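Local coordinates for anaphase-promoting complex subunit CUT9 (Schizosaccharomyces pombe, PDB 2XPI), which serves as a TPR-repeat subunit of the anaphase-promoting complex/cyclosome, the E3 ubiquitin ligase that controls progression through mitosis and G1, at residues K224-V229 and Y234-Q239; Q239-H244 and D249-L254; L258-Y263 and S273-K278; T329-L332 and Y337-D340. One frame throughout, in Å; residues are numbered along the deposited sequence.

Overall arrangement
Interactions 1, 2 and 3 form one continuous patch of the TPR superhelix, in the part of the chain (repeats 1-7) that mediates homodimerization. Interactions 1 and 2 share Q239 and helix 234-242, their centres about 10 Å apart, and L227 CD1 meets L254 CD2 at 3.9 Å between them. Interaction 3 lies about 11 Å from interaction 1, centre to centre, and joins it where M228 SD packs 3.5 Å from L258 CD1; W252 links interactions 2 and 3 by packing on M276. Interaction 4 stands apart, its centre 24 to 26 Å from the others. Gold cyanide ions lie about 8 Å from the A226 side chain and about 9 Å from that of N338.

Interaction 1 of 4, residues K224-V229 and Y234-Q239; sequences KEALMV and YEAFDQ
L227 reaches across to F237 with a single methyl: CD1 lies 3.6 Å from F237 CD1 and almost as near to F237 CB, so the leucine tip settles against the root and one ortho carbon of the aromatic side chain. The two side chains approach at a slant, and the methyl meets the ring obliquely. F237 takes this place because its CG is anti to the backbone N (chi1 -170°), which swings the ring to the flank of its helix. Beside this pair the helices come together through their smallest side chains. A226 and A236 point at each other, CB to CB at 3.9 Å, and their CA atoms are 6.6 Å apart. Such an alanine pair lets the axes of the short segments approach to 8.4 Å, at 140° between their directions. All four touching residues are buried and apolar, and no hydrogen bond crosses. The contact joins helix 216-229 of TPR 4 to helix 234-242 of TPR 5, successive, roughly antiparallel helices, as in a TPR array. Helix 248-257 covers one flank, with L254 on L227 and V255 on F237, while Y275 stacks on the F237 ring. Y234 stacks on F105 of the second subunit.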
# COMPACT_ATOMS: atom_id res chain seq x y z
N LYS A 224 -10.17 -25.34 -7.66
CA LYS A 224 -10.35 -26.20 -8.82
C LYS A 224 -11.60 -25.72 -9.58
O LYS A 224 -11.64 -25.70 -10.82
CB LYS A 224 -10.58 -27.66 -8.39
CG LYS A 224 -9.35 -28.59 -8.37
N GLU A 225 -12.62 -25.32 -8.83
CA GLU A 225 -13.86 -24.93 -9.47
C GLU A 225 -13.70 -23.69 -10.32
O GLU A 225 -14.26 -23.63 -11.43
CB GLU A 225 -14.97 -24.74 -8.46
CG GLU A 225 -16.15 -25.57 -8.87
CD GLU A 225 -17.46 -25.00 -8.43
OE1 GLU A 225 -18.46 -25.21 -9.16
OE2 GLU A 225 -17.49 -24.36 -7.35
N ALA A 226 -12.97 -22.70 -9.82
CA ALA A 226 -12.68 -21.51 -10.60
C ALA A 226 -12.16 -21.90 -11.98
O ALA A 226 -12.71 -21.46 -13.00
CB ALA A 226 -11.66 -20.62 -9.87
N LEU A 227 -11.13 -22.74 -12.01
CA LEU A 227 -10.50 -23.14 -13.26
C LEU A 227 -11.45 -23.90 -14.19
O LEU A 227 -11.50 -23.62 -15.38
CB LEU A 227 -9.21 -23.92 -13.01
CG LEU A 227 -7.90 -23.12 -12.92
CD1 LEU A 227 -6.69 -24.01 -12.80
CD2 LEU A 227 -7.71 -22.20 -14.14
N MET A 228 -12.21 -24.84 -13.66
CA MET A 228 -13.18 -25.53 -14.50
C MET A 228 -14.18 -24.54 -15.09
O MET A 228 -14.55 -24.65 -16.25
CB MET A 228 -13.91 -26.64 -13.74
CG MET A 228 -13.00 -27.71 -13.17
SD MET A 228 -12.01 -28.51 -14.45
CE MET A 228 -13.28 -29.37 -15.39
N VAL A 229 -14.60 -23.57 -14.27
CA VAL A 229 -15.56 -22.56 -14.72
C VAL A 229 -15.02 -21.66 -15.84
O VAL A 229 -15.73 -21.36 -16.80
CB VAL A 229 -16.06 -21.68 -13.55
CG1 VAL A 229 -16.92 -20.52 -14.07
CG2 VAL A 229 -16.82 -22.51 -12.54
N TYR A 234 -6.21 -17.73 -13.85
CA TYR A 234 -4.87 -18.09 -13.48
C TYR A 234 -4.48 -17.74 -12.02
O TYR A 234 -3.52 -18.30 -11.52
CB TYR A 234 -3.90 -17.49 -14.51
CG TYR A 234 -2.44 -17.64 -14.19
CD1 TYR A 234 -1.65 -18.56 -14.87
CD2 TYR A 234 -1.84 -16.82 -13.24
CE1 TYR A 234 -0.31 -18.68 -14.59
CE2 TYR A 234 -0.51 -16.93 -12.96
CZ TYR A 234 0.26 -17.85 -13.62
OH TYR A 234 1.60 -17.94 -13.30
N GLU A 235 -5.20 -16.85 -11.34
CA GLU A 235 -4.86 -16.58 -9.93
C GLU A 235 -5.12 -17.84 -9.13
O GLU A 235 -4.42 -18.10 -8.16
CB GLU A 235 -5.69 -15.45 -9.27
CG GLU A 235 -5.39 -14.02 -9.68
CD GLU A 235 -4.07 -13.43 -9.21
OE1 GLU A 235 -3.70 -13.48 -8.02
OE2 GLU A 235 -3.40 -12.84 -10.07
N ALA A 236 -6.16 -18.59 -9.52
CA ALA A 236 -6.49 -19.87 -8.90
C ALA A 236 -5.40 -20.93 -9.16
O ALA A 236 -4.89 -21.55 -8.23
CB ALA A 236 -7.82 -20.37 -9.41
N PHE A 237 -5.08 -21.15 -10.43
CA PHE A 237 -4.01 -22.04 -10.87
C PHE A 237 -2.73 -21.72 -10.12
O PHE A 237 -2.05 -22.60 -9.58
CB PHE A 237 -3.77 -21.82 -12.37
CG PHE A 237 -2.87 -22.82 -13.00
CD1 PHE A 237 -3.14 -24.18 -12.90
CD2 PHE A 237 -1.75 -22.42 -13.71
CE1 PHE A 237 -2.30 -25.13 -13.48
CE2 PHE A 237 -0.92 -23.35 -14.30
CZ PHE A 237 -1.19 -24.71 -14.18
N ASP A 238 -2.39 -20.44 -10.09
CA ASP A 238 -1.18 -20.04 -9.40
C ASP A 238 -1.26 -20.37 -7.90
O ASP A 238 -0.26 -20.72 -7.30
CB ASP A 238 -0.90 -18.56 -9.63
CG ASP A 238 0.27 -18.07 -8.81
OD1 ASP A 238 0.06 -17.17 -7.95
OD2 ASP A 238 1.38 -18.61 -8.99
N GLN A 239 -2.44 -20.25 -7.29
CA GLN A 239 -2.59 -20.66 -5.90
C GLN A 239 -2.43 -22.18 -5.75
O GLN A 239 -1.65 -22.64 -4.94
CB GLN A 239 -3.92 -20.21 -5.30
CG GLN A 239 -3.99 -18.73 -4.92
CD GLN A 239 -2.79 -18.26 -4.09
OE1 GLN A 239 -2.59 -18.69 -2.95
NE2 GLN A 239 -2.00 -17.36 -4.66

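Interaction 2 of 4, residues Q239-H244 and D249-L254; sequences QLVSNH and DEEWDL
V241 and E251 mark the nearest approach of the two backbones, their CA atoms 7.8 Å apart, across the helical hairpin of TPR 5. Segments 239-244 and 249-254 are facing parts of this hairpin: the former carries the last turn of helix 234-242 and the start of the loop beyond it, while the latter lies near the beginning of helix 248-257. The first helix ends in a Schellman motif at H244, whose positive phi (48°) turns the chain away from the helix; within the segment the amide of H244 makes a weak bond back to V241 O. The imidazole folds over this helix end, with V241 O above one face of the ring, toward its rim.

Two pairs of side chains bridge the hairpin. L240 and L254, both buried, cross at about a right angle and meet through one methyl each, L240 CD1 to L254 CD2, 3.8 Å apart. L254 also packs on M228, and L240 on Y223, which ties the pair to helix 216-229. The second pair is of mixed character. E251 sets out along the side of its helix, and its chain, extended beyond CG (chi2 163°), brings the carboxylate to V241, the two side chains crossing at about a right angle. H244 ND1 is 5.4 Å from E251 OE2, too far for a bond; were the histidine protonated, a weak attraction would be possible. At the valine, E251 OE2 rests 4.0 Å from V241 CA and 4.1 Å from the methyl CG2.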
# COMPACT_ATOMS: atom_id res chain seq x y z
N GLN A 239 -2.44 -20.25 -7.29
CA GLN A 239 -2.59 -20.66 -5.90
C GLN A 239 -2.43 -22.18 -5.75
O GLN A 239 -1.65 -22.64 -4.94
CB GLN A 239 -3.92 -20.21 -5.30
CG GLN A 239 -3.99 -18.73 -4.92
CD GLN A 239 -2.79 -18.26 -4.09
OE1 GLN A 239 -2.59 -18.69 -2.95
NE2 GLN A 239 -2.00 -17.36 -4.66
N LEU A 240 -3.18 -22.95 -6.53
CA LEU A 240 -3.05 -24.41 -6.48
C LEU A 240 -1.60 -24.82 -6.59
O LEU A 240 -1.07 -25.47 -5.71
CB LEU A 240 -3.86 -25.06 -7.59
CG LEU A 240 -5.37 -25.04 -7.34
CD1 LEU A 240 -6.12 -25.26 -8.63
CD2 LEU A 240 -5.76 -26.07 -6.28
N VAL A 241 -0.95 -24.43 -7.68
CA VAL A 241 0.45 -24.76 -7.90
C VAL A 241 1.43 -24.22 -6.85
O VAL A 241 2.31 -24.93 -6.41
CB VAL A 241 0.88 -24.29 -9.29
CG1 VAL A 241 2.38 -24.33 -9.41
CG2 VAL A 241 0.21 -25.15 -10.36
N SER A 242 1.27 -22.97 -6.44
CA SER A 242 2.17 -22.35 -5.45
C SER A 242 1.98 -22.83 -4.02
O SER A 242 2.91 -22.78 -3.24
CB SER A 242 2.03 -20.83 -5.45
OG SER A 242 2.89 -20.28 -6.42
N ASN A 243 0.76 -23.21 -3.66
CA ASN A 243 0.46 -23.73 -2.33
C ASN A 243 0.54 -25.25 -2.34
O ASN A 243 0.23 -25.90 -1.34
CB ASN A 243 -0.92 -23.27 -1.86
CG ASN A 243 -0.92 -21.86 -1.32
OD1 ASN A 243 0.09 -21.39 -0.79
ND2 ASN A 243 -2.06 -21.17 -1.45
N HIS A 244 0.96 -25.79 -3.49
CA HIS A 244 1.18 -27.22 -3.66
C HIS A 244 -0.01 -28.02 -3.13
O HIS A 244 0.15 -29.05 -2.50
CB HIS A 244 2.49 -27.65 -2.98
CG HIS A 244 3.68 -26.88 -3.44
ND1 HIS A 244 4.28 -27.11 -4.67
CD2 HIS A 244 4.38 -25.87 -2.86
CE1 HIS A 244 5.30 -26.28 -4.82
NE2 HIS A 244 5.39 -25.52 -3.74
N ASP A 249 0.18 -35.70 -10.35
CA ASP A 249 -0.88 -36.29 -11.16
C ASP A 249 -2.12 -35.40 -11.20
O ASP A 249 -2.60 -35.07 -12.28
CB ASP A 249 -1.25 -37.69 -10.67
CG ASP A 249 -0.30 -38.76 -11.17
OD1 ASP A 249 0.48 -38.47 -12.12
OD2 ASP A 249 -0.33 -39.90 -10.63
N GLU A 250 -2.63 -35.03 -10.04
CA GLU A 250 -3.79 -34.15 -9.95
C GLU A 250 -3.66 -32.91 -10.84
O GLU A 250 -4.63 -32.49 -11.47
CB GLU A 250 -4.01 -33.70 -8.51
CG GLU A 250 -4.47 -34.76 -7.54
CD GLU A 250 -4.49 -34.24 -6.11
OE1 GLU A 250 -3.50 -33.60 -5.69
OE2 GLU A 250 -5.50 -34.47 -5.40
N GLU A 251 -2.47 -32.32 -10.88
CA GLU A 251 -2.20 -31.11 -11.67
C GLU A 251 -2.34 -31.35 -13.16
O GLU A 251 -2.94 -30.54 -13.87
CB GLU A 251 -0.81 -30.55 -11.35
CG GLU A 251 -0.77 -29.63 -10.12
CD GLU A 251 0.66 -29.41 -9.58
OE1 GLU A 251 1.62 -29.93 -10.21
OE2 GLU A 251 0.81 -28.74 -8.52
N TRP A 252 -1.80 -32.45 -13.66
CA TRP A 252 -1.95 -32.81 -15.06
C TRP A 252 -3.39 -33.15 -15.41
O TRP A 252 -3.89 -32.72 -16.44
CB TRP A 252 -1.01 -33.95 -15.45
CG TRP A 252 0.37 -33.47 -15.73
CD1 TRP A 252 1.42 -33.41 -14.85
CD2 TRP A 252 0.85 -32.94 -16.97
NE1 TRP A 252 2.53 -32.89 -15.48
CE2 TRP A 252 2.21 -32.59 -16.78
CE3 TRP A 252 0.27 -32.72 -18.22
CZ2 TRP A 252 2.98 -32.04 -17.80
CZ3 TRP A 252 1.04 -32.19 -19.23
CH2 TRP A 252 2.38 -31.85 -19.01
N ASP A 253 -4.06 -33.91 -14.57
CA ASP A 253 -5.46 -34.23 -14.84
C ASP A 253 -6.31 -32.96 -14.82
O ASP A 253 -7.33 -32.88 -15.50
CB ASP A 253 -5.99 -35.26 -13.84
CG ASP A 253 -7.52 -35.29 -13.79
OD1 ASP A 253 -8.11 -34.42 -13.11
OD2 ASP A 253 -8.13 -36.20 -14.42
N LEU A 254 -5.90 -31.98 -14.03
CA LEU A 254 -6.65 -30.75 -13.97
C LEU A 254 -6.53 -30.04 -15.32
O LEU A 254 -7.55 -29.80 -15.96
CB LEU A 254 -6.19 -29.85 -12.83
CG LEU A 254 -6.88 -28.49 -12.72
CD1 LEU A 254 -8.39 -28.58 -12.52
CD2 LEU A 254 -6.28 -27.70 -11.59

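Interaction 3 of 4, residues L258-Y263 and S273-K278; sequences LNYSTY and SLYMLK
Y260 and Y275 meet because both rings swing out beside their own backbone N, CG anti to the carbonyl carbon (chi1 -69° and -78°). Each leaves its backbone toward the opposing segment, and the rings converge even though the nearest CA atoms, those of L258 and Y275, are 10.5 Å apart. The side chains are slanted to one another: Y275 CD1 comes to the edge of the Y260 ring, near its plane, 4.2 Å from Y260 CE1 and 4.0 Å from Y260 OH. L258 approaches at about a right angle to Y275, its methyl CD2 lying at the ring edge 4.1 Å from Y275 CD1. Past N259 the chain turns into helix 261-264: N259 O accepts from T262 N and from T262 OG1, and N259 OD1 adds a weak capping bond from S261 N.

The contact fits the linker after helix 248-257 against helix 268-276 of TPR 6. Although two phenols take part, neither hydroxyl bonds across: Y260 OH is held by V255 O and Y275 OH by A231 O. With the hydroxyls of these two buried residues satisfied by backbone carbonyls, the rings and L258 meet by van der Waals contact, Y260 OH included.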
# COMPACT_ATOMS: atom_id res chain seq x y z
N LEU A 258 -9.59 -29.29 -18.27
CA LEU A 258 -10.09 -27.92 -18.37
C LEU A 258 -10.80 -27.63 -19.73
O LEU A 258 -10.52 -28.26 -20.75
CB LEU A 258 -8.93 -26.96 -18.16
CG LEU A 258 -8.87 -26.05 -16.93
CD1 LEU A 258 -9.19 -26.78 -15.64
CD2 LEU A 258 -7.50 -25.34 -16.85
N ASN A 259 -11.73 -26.68 -19.73
CA ASN A 259 -12.52 -26.33 -20.91
C ASN A 259 -11.98 -25.05 -21.57
O ASN A 259 -12.40 -23.93 -21.26
CB ASN A 259 -13.98 -26.17 -20.49
CG ASN A 259 -14.89 -25.63 -21.61
OD1 ASN A 259 -14.54 -25.63 -22.80
ND2 ASN A 259 -16.08 -25.18 -21.22
N TYR A 260 -11.05 -25.23 -22.50
CA TYR A 260 -10.32 -24.10 -23.02
C TYR A 260 -11.14 -23.17 -23.91
O TYR A 260 -10.68 -22.09 -24.27
CB TYR A 260 -9.01 -24.56 -23.68
CG TYR A 260 -8.02 -25.08 -22.66
CD1 TYR A 260 -7.35 -24.21 -21.80
CD2 TYR A 260 -7.78 -26.43 -22.52
CE1 TYR A 260 -6.46 -24.68 -20.86
CE2 TYR A 260 -6.90 -26.91 -21.59
CZ TYR A 260 -6.24 -26.03 -20.75
OH TYR A 260 -5.36 -26.52 -19.82
N SER A 261 -12.36 -23.57 -24.24
CA SER A 261 -13.24 -22.70 -25.02
C SER A 261 -13.61 -21.44 -24.25
O SER A 261 -14.06 -20.45 -24.82
CB SER A 261 -14.50 -23.46 -25.48
OG SER A 261 -14.15 -24.53 -26.34
N THR A 262 -13.43 -21.48 -22.93
CA THR A 262 -13.68 -20.31 -22.12
C THR A 262 -12.55 -19.30 -22.32
O THR A 262 -12.69 -18.13 -21.96
CB THR A 262 -13.86 -20.65 -20.63
OG1 THR A 262 -12.62 -21.13 -20.08
CG2 THR A 262 -14.95 -21.70 -20.46
N TYR A 263 -11.43 -19.75 -22.91
CA TYR A 263 -10.43 -18.83 -23.46
C TYR A 263 -10.75 -18.56 -24.92
O TYR A 263 -11.10 -17.44 -25.28
CB TYR A 263 -9.01 -19.37 -23.32
CG TYR A 263 -7.99 -18.74 -24.26
CD1 TYR A 263 -7.66 -17.39 -24.17
CD2 TYR A 263 -7.35 -19.51 -25.23
CE1 TYR A 263 -6.70 -16.82 -25.03
CE2 TYR A 263 -6.41 -18.95 -26.08
CZ TYR A 263 -6.09 -17.61 -25.97
OH TYR A 263 -5.16 -17.09 -26.84
N SER A 273 -0.91 -25.30 -23.58
CA SER A 273 0.55 -25.47 -23.59
C SER A 273 1.22 -24.55 -22.56
O SER A 273 2.18 -24.93 -21.91
CB SER A 273 1.15 -25.21 -24.98
OG SER A 273 0.54 -25.98 -26.01
N LEU A 274 0.72 -23.33 -22.43
CA LEU A 274 1.23 -22.41 -21.42
C LEU A 274 1.10 -23.02 -20.03
O LEU A 274 2.03 -22.96 -19.24
CB LEU A 274 0.47 -21.09 -21.45
CG LEU A 274 1.11 -19.83 -22.05
CD1 LEU A 274 2.04 -20.15 -23.19
CD2 LEU A 274 0.02 -18.88 -22.50
N TYR A 275 -0.05 -23.61 -19.74
CA TYR A 275 -0.29 -24.20 -18.42
C TYR A 275 0.62 -25.40 -18.16
O TYR A 275 1.23 -25.52 -17.11
CB TYR A 275 -1.77 -24.57 -18.25
CG TYR A 275 -2.63 -23.36 -17.94
CD1 TYR A 275 -3.99 -23.48 -17.70
CD2 TYR A 275 -2.07 -22.10 -17.89
CE1 TYR A 275 -4.76 -22.38 -17.39
CE2 TYR A 275 -2.82 -21.00 -17.61
CZ TYR A 275 -4.17 -21.14 -17.36
OH TYR A 275 -4.90 -20.01 -17.07
N MET A 276 0.72 -26.29 -19.14
CA MET A 276 1.60 -27.44 -19.03
C MET A 276 3.04 -27.04 -18.70
O MET A 276 3.75 -27.79 -18.04
CB MET A 276 1.49 -28.31 -20.28
CG MET A 276 0.14 -29.04 -20.38
SD MET A 276 -0.15 -29.92 -21.94
CE MET A 276 1.46 -29.67 -22.62
N LEU A 277 3.47 -25.86 -19.13
CA LEU A 277 4.83 -25.41 -18.81
C LEU A 277 5.02 -25.18 -17.31
O LEU A 277 6.16 -25.10 -16.85
CB LEU A 277 5.17 -24.11 -19.54
CG LEU A 277 5.30 -24.06 -21.05
CD1 LEU A 277 6.02 -22.78 -21.41
CD2 LEU A 277 6.04 -25.27 -21.61
N LYS A 278 3.93 -25.03 -16.57
CA LYS A 278 4.00 -24.79 -15.12
C LYS A 278 4.16 -26.08 -14.32
O LYS A 278 4.39 -26.05 -13.11
CB LYS A 278 2.74 -24.07 -14.64
CG LYS A 278 2.61 -22.64 -15.15
CD LYS A 278 3.95 -21.94 -15.02
CE LYS A 278 3.85 -20.44 -15.23
NZ LYS A 278 5.13 -19.79 -14.80

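Interaction 4 of 4, residues T329-L332 and Y337-D340; sequences TKIL and YNLD
L332 and I331 meet the chain at N338, the sole residue of 337-340 that they touch closely. The closer approach belongs to L332, whose methyl CD1 lies 3.8 Å from the main-chain N338 O. I331 comes in obliquely on the amide side chain, with CG2 4.2 Å from N338 ND2. With chi1 -178° the amide is carried toward helix 321-334; its rotation about chi2 leaves ND2 as the atom nearest I331, and OD1 on the side of the following turn. There OD1 accepts a weak bond from D340 N, 2.9 Å away but strongly bent at 117°, and another weak one from V341 N. The packed part of the contact is the pair I331 and N338, both buried. Around them it thins out quickly: L332 is partly exposed, Y337 leaves its backbone pointing away from the helix, and D340 is exposed to solvent.

The contact lays the loop after helix 321-334, the second helix of TPR 7, against that helix just before helix 342-352 begins. V341 continues the cover over I331 and L332, Y342 and H345 of helix 342-352 pack on L332, and Y337 touches C138 of the second subunit.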
# COMPACT_ATOMS: atom_id res chain seq x y z
N THR A 329 21.06 -17.23 -16.74
CA THR A 329 21.79 -15.97 -16.77
C THR A 329 21.22 -15.04 -17.85
O THR A 329 21.14 -13.83 -17.65
CB THR A 329 23.29 -16.22 -17.05
OG1 THR A 329 23.87 -16.97 -15.96
CG2 THR A 329 24.03 -14.91 -17.23
N LYS A 330 20.83 -15.60 -19.00
CA LYS A 330 20.21 -14.81 -20.06
C LYS A 330 18.88 -14.20 -19.63
O LYS A 330 18.55 -13.08 -20.00
CB LYS A 330 20.00 -15.65 -21.33
N ILE A 331 18.10 -14.96 -18.86
CA ILE A 331 16.83 -14.47 -18.32
C ILE A 331 17.10 -13.31 -17.38
O ILE A 331 16.36 -12.33 -17.35
CB ILE A 331 16.05 -15.58 -17.57
CG1 ILE A 331 15.69 -16.74 -18.50
CG2 ILE A 331 14.79 -15.03 -16.92
CD1 ILE A 331 14.72 -17.73 -17.88
N LEU A 332 18.18 -13.40 -16.62
CA LEU A 332 18.53 -12.37 -15.66
C LEU A 332 19.05 -11.08 -16.27
O LEU A 332 19.05 -10.04 -15.61
CB LEU A 332 19.53 -12.92 -14.64
CG LEU A 332 18.94 -13.03 -13.24
CD1 LEU A 332 17.43 -12.70 -13.25
CD2 LEU A 332 19.20 -14.41 -12.70
N TYR A 337 14.34 -8.17 -13.09
CA TYR A 337 13.42 -8.21 -11.95
C TYR A 337 12.62 -9.49 -11.95
O TYR A 337 11.63 -9.60 -11.22
CB TYR A 337 12.47 -7.01 -11.95
CG TYR A 337 13.15 -5.69 -11.79
CD1 TYR A 337 13.16 -5.04 -10.57
CD2 TYR A 337 13.81 -5.09 -12.86
CE1 TYR A 337 13.78 -3.82 -10.42
CE2 TYR A 337 14.44 -3.87 -12.72
CZ TYR A 337 14.42 -3.24 -11.49
OH TYR A 337 15.05 -2.02 -11.32
N ASN A 338 13.01 -10.46 -12.76
CA ASN A 338 12.39 -11.77 -12.65
C ASN A 338 12.96 -12.55 -11.45
O ASN A 338 14.17 -12.76 -11.34
CB ASN A 338 12.51 -12.56 -13.93
CG ASN A 338 11.81 -13.89 -13.83
OD1 ASN A 338 11.82 -14.51 -12.76
ND2 ASN A 338 11.19 -14.34 -14.90
N LEU A 339 12.08 -12.97 -10.55
CA LEU A 339 12.50 -13.57 -9.29
C LEU A 339 12.36 -15.09 -9.26
O LEU A 339 13.05 -15.77 -8.50
CB LEU A 339 11.73 -12.94 -8.14
CG LEU A 339 12.57 -12.01 -7.26
CD1 LEU A 339 13.71 -11.41 -8.07
CD2 LEU A 339 11.71 -10.94 -6.61
N ASP A 340 11.47 -15.61 -10.10
CA ASP A 340 11.24 -17.05 -10.19
C ASP A 340 12.47 -17.77 -10.70
O ASP A 340 12.58 -18.98 -10.57
CB ASP A 340 10.10 -17.34 -11.15
CG ASP A 340 8.77 -16.76 -10.69
OD1 ASP A 340 7.96 -16.44 -11.59
OD2 ASP A 340 8.54 -16.63 -9.46